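Local coordinates for protein translation elongation factor 1A (Methanosarcina mazei, PDB 3WND) that probably acts as a translation elongation factor, related to SelB, EF-Tu and aIF2 gamma, and in its GTP-bound form binds cysteinyl-tRNA(Cys), at residues Y283-V289 with S332-L338. Numbering follows the deposited sequence.
Sequences YTLECTV and STCVLEL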
ATOM      1  N   TYR A 283     -15.116  -4.365 -15.768  1.00 27.67           N
ATOM      2  CA  TYR A 283     -14.290  -3.135 -15.776  1.00 23.66           C
ATOM      3  C   TYR A 283     -13.945  -2.773 -17.166  1.00 24.77           C
ATOM      4  O   TYR A 283     -13.642  -3.643 -17.943  1.00 32.82           O
ATOM      5  CB  TYR A 283     -12.972  -3.310 -14.966  1.00 21.38           C
ATOM      6  CG  TYR A 283     -13.255  -4.007 -13.657  1.00 20.00           C
ATOM      7  CD1 TYR A 283     -13.700  -3.289 -12.548  1.00 25.05           C
ATOM      8  CD2 TYR A 283     -13.228  -5.409 -13.598  1.00 23.15           C
ATOM      9  CE1 TYR A 283     -14.014  -3.971 -11.382  1.00 29.51           C
ATOM     10  CE2 TYR A 283     -13.472  -6.112 -12.436  1.00 22.48           C
ATOM     11  CZ  TYR A 283     -13.929  -5.385 -11.341  1.00 26.39           C
ATOM     12  OH  TYR A 283     -14.242  -6.045 -10.164  1.00 31.76           O
ATOM     13  N   THR A 284     -13.945  -1.494 -17.462  1.00 23.68           N
ATOM     14  CA  THR A 284     -13.341  -1.034 -18.710  1.00 26.08           C
ATOM     15  C   THR A 284     -12.203  -0.092 -18.337  1.00 24.92           C
ATOM     16  O   THR A 284     -12.442   1.002 -17.817  1.00 25.54           O
ATOM     17  CB  THR A 284     -14.384  -0.221 -19.529  1.00 33.33           C
ATOM     18  OG1 THR A 284     -15.570  -1.006 -19.709  1.00 31.66           O
ATOM     19  CG2 THR A 284     -13.813   0.223 -20.876  1.00 28.16           C
ATOM     20  N   LEU A 285     -10.957  -0.535 -18.526  1.00 21.67           N
ATOM     21  CA  LEU A 285      -9.754   0.249 -18.092  1.00 20.79           C
ATOM     22  C   LEU A 285      -8.903   0.805 -19.224  1.00 20.87           C
ATOM     23  O   LEU A 285      -8.548   0.048 -20.180  1.00 24.91           O
ATOM     24  CB  LEU A 285      -8.834  -0.644 -17.226  1.00 21.94           C
ATOM     25  CG  LEU A 285      -9.532  -1.299 -16.018  1.00 18.18           C
ATOM     26  CD1 LEU A 285      -8.545  -2.161 -15.216  1.00 18.63           C
ATOM     27  CD2 LEU A 285     -10.152  -0.256 -15.057  1.00 19.92           C
ATOM     28  N   GLU A 286      -8.446   2.072 -19.068  1.00 20.46           N
ATOM     29  CA  GLU A 286      -7.444   2.673 -19.945  1.00 23.75           C
ATOM     30  C   GLU A 286      -6.117   2.275 -19.243  1.00 21.94           C
ATOM     31  O   GLU A 286      -5.864   2.678 -18.113  1.00 19.80           O
ATOM     32  CB  GLU A 286      -7.557   4.200 -19.965  1.00 24.08           C
ATOM     33  CG  GLU A 286      -8.860   4.749 -20.570  1.00 36.56           C
ATOM     34  CD  GLU A 286      -8.623   5.482 -21.885  1.00 55.31           C
ATOM     35  OE1 GLU A 286      -7.499   5.369 -22.443  1.00 57.50           O
ATOM     36  OE2 GLU A 286      -9.546   6.197 -22.351  1.00 70.14           O
ATOM     37  N   CYS A 287      -5.316   1.472 -19.919  1.00 21.11           N
ATOM     38  CA  CYS A 287      -4.163   0.787 -19.299  1.00 18.30           C
ATOM     39  C   CYS A 287      -2.892   1.172 -20.006  1.00 18.42           C
ATOM     40  O   CYS A 287      -2.864   1.465 -21.243  1.00 19.19           O
ATOM     41  CB  CYS A 287      -4.314  -0.736 -19.461  1.00 19.38           C
ATOM     42  SG  CYS A 287      -5.709  -1.416 -18.533  1.00 20.89           S
ATOM     43  N   THR A 288      -1.822   1.109 -19.224  1.00 15.51           N
ATOM     44  CA  THR A 288      -0.500   1.318 -19.706  1.00 17.53           C
ATOM     45  C   THR A 288       0.193   0.019 -19.298  1.00 15.95           C
ATOM     46  O   THR A 288       0.265  -0.310 -18.086  1.00 16.00           O
ATOM     47  CB  THR A 288       0.166   2.509 -18.998  1.00 20.17           C
ATOM     48  OG1 THR A 288      -0.456   3.718 -19.414  1.00 22.13           O
ATOM     49  CG2 THR A 288       1.552   2.591 -19.468  1.00 27.25           C
ATOM     50  N   VAL A 289       0.662  -0.722 -20.301  1.00 14.28           N
ATOM     51  CA  VAL A 289       1.316  -2.033 -20.101  1.00 15.56           C
ATOM     52  C   VAL A 289       2.824  -1.938 -19.897  1.00 15.69           C
ATOM     53  O   VAL A 289       3.520  -1.210 -20.577  1.00 16.53           O
ATOM     54  CB  VAL A 289       1.029  -2.923 -21.359  1.00 17.38           C
ATOM     55  CG1 VAL A 289       1.608  -4.351 -21.200  1.00 13.65           C
ATOM     56  CG2 VAL A 289      -0.500  -2.960 -21.711  1.00 17.83           C
ATOM     57  N   SER A 332       2.844  -0.703 -24.292  1.00 23.75           N
ATOM     58  CA  SER A 332       1.844  -0.000 -25.077  1.00 21.88           C
ATOM     59  C   SER A 332       0.718   0.486 -24.198  1.00 22.97           C
ATOM     60  O   SER A 332       0.656   0.090 -23.019  1.00 20.98           O
ATOM     61  CB  SER A 332       1.314  -0.932 -26.152  1.00 26.18           C
ATOM     62  OG  SER A 332       0.330  -1.827 -25.643  1.00 25.56           O
ATOM     63  N   THR A 333      -0.196   1.282 -24.775  1.00 21.79           N
ATOM     64  CA  THR A 333      -1.370   1.744 -24.104  1.00 19.81           C
ATOM     65  C   THR A 333      -2.599   1.181 -24.850  1.00 23.17           C
ATOM     66  O   THR A 333      -2.584   0.997 -26.057  1.00 25.13           O
ATOM     67  CB  THR A 333      -1.438   3.292 -23.987  1.00 24.15           C
ATOM     68  OG1 THR A 333      -1.493   3.805 -25.297  1.00 29.47           O
ATOM     69  CG2 THR A 333      -0.230   3.906 -23.306  1.00 28.09           C
ATOM     70  N   CYS A 334      -3.611   0.813 -24.103  1.00 20.88           N
ATOM     71  CA  CYS A 334      -4.783   0.171 -24.659  1.00 20.07           C
ATOM     72  C   CYS A 334      -5.957   0.378 -23.709  1.00 21.13           C
ATOM     73  O   CYS A 334      -5.777   0.831 -22.581  1.00 20.53           O
ATOM     74  CB  CYS A 334      -4.521  -1.318 -24.861  1.00 28.54           C
ATOM     75  SG  CYS A 334      -4.260  -2.213 -23.317  1.00 24.33           S
ATOM     76  N   VAL A 335      -7.140   0.036 -24.200  1.00 26.32           N
ATOM     77  CA  VAL A 335      -8.287  -0.165 -23.364  1.00 25.62           C
ATOM     78  C   VAL A 335      -8.529  -1.626 -23.210  1.00 24.36           C
ATOM     79  O   VAL A 335      -8.568  -2.417 -24.209  1.00 26.16           O
ATOM     80  CB  VAL A 335      -9.550   0.602 -23.876  1.00 21.79           C
ATOM     81  CG1 VAL A 335     -10.770   0.222 -23.032  1.00 23.68           C
ATOM     82  CG2 VAL A 335      -9.251   2.122 -23.846  1.00 25.72           C
ATOM     83  N   LEU A 336      -8.719  -2.029 -21.953  1.00 21.49           N
ATOM     84  CA  LEU A 336      -9.080  -3.384 -21.689  1.00 18.97           C
ATOM     85  C   LEU A 336     -10.516  -3.487 -21.133  1.00 21.19           C
ATOM     86  O   LEU A 336     -10.866  -2.829 -20.156  1.00 22.48           O
ATOM     87  CB  LEU A 336      -8.125  -4.073 -20.731  1.00 21.09           C
ATOM     88  CG  LEU A 336      -6.659  -4.231 -21.215  1.00 19.05           C
ATOM     89  CD1 LEU A 336      -5.819  -4.974 -20.131  1.00 16.78           C
ATOM     90  CD2 LEU A 336      -6.577  -4.977 -22.547  1.00 21.88           C
ATOM     91  N   GLU A 337     -11.357  -4.307 -21.796  1.00 24.04           N
ATOM     92  CA  GLU A 337     -12.644  -4.619 -21.208  1.00 23.31           C
ATOM     93  C   GLU A 337     -12.382  -5.918 -20.458  1.00 19.64           C
ATOM     94  O   GLU A 337     -11.985  -6.913 -21.039  1.00 22.37           O
ATOM     95  CB  GLU A 337     -13.713  -4.717 -22.365  1.00 24.45           C
ATOM     96  CG  GLU A 337     -14.478  -3.383 -22.410  1.00 41.48           C
ATOM     97  CD  GLU A 337     -15.178  -3.108 -23.719  1.00 37.79           C
ATOM     98  OE1 GLU A 337     -15.529  -4.093 -24.345  1.00 35.76           O
ATOM     99  OE2 GLU A 337     -15.368  -1.927 -24.144  1.00 46.33           O
ATOM    100  N   LEU A 338     -12.602  -5.900 -19.140  1.00 19.61           N
ATOM    101  CA  LEU A 338     -12.310  -7.045 -18.300  1.00 18.43           C
ATOM    102  C   LEU A 338     -13.600  -7.599 -17.617  1.00 23.97           C
ATOM    103  O   LEU A 338     -14.422  -6.826 -17.251  1.00 26.26           O
ATOM    104  CB  LEU A 338     -11.315  -6.586 -17.192  1.00 24.73           C
ATOM    105  CG  LEU A 338      -9.969  -6.108 -17.695  1.00 20.14           C
ATOM    106  CD1 LEU A 338      -9.224  -5.645 -16.423  1.00 25.95           C
ATOM    107  CD2 LEU A 338      -9.168  -7.231 -18.377  1.00 24.22           C
TER
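Strand Y283-V289 runs antiparallel to strand T333-L338, with axes 4.6 Å apart at closest approach and N-to-C directions 161° apart; S332 leads into the latter. Seven backbone hydrogen bonds join the segments: two each in the hydrogen-bonded pairs Y283/L338, L285/L336 and C287/C334, and V289 N to S332 O at 2.8 Å. T284/E337, E286/V335 and T288/T333 are non-hydrogen-bonded pairs. CA-H groups of these residues also point at carbonyls of the hydrogen-bonded pairs, as V335 CA does at L285 O, 3.2 Å away.

On one face, L285 CD1 meets L338 CD1 at 3.7 Å, the side chains crossing at about a right angle. C287 SG lies anti to its carbonyl carbon (chi1 -67°) and touches L336 CD1 at 3.9 Å. C334 SG sits between its backbone N and carbonyl carbon (chi1 65°), near C287 CB and V289 CG2. C287 SG and C334 SG are 5.1 Å apart, too far for a disulfide. L354 of strand 352-355 packs against C287, L336 and L338.

The other face is more polar. T284 CG2 meets V335 CG1 at 3.7 Å, while V335 CG2 lies 3.9 Å from E286 CD. The E286 carboxylate forms a salt bridge with K370.

The strands belong to the C-terminal antiparallel beta domain. Backbone bonds set their register, an apolar layer faces inward, and threonines and glutamates lie on the more open face.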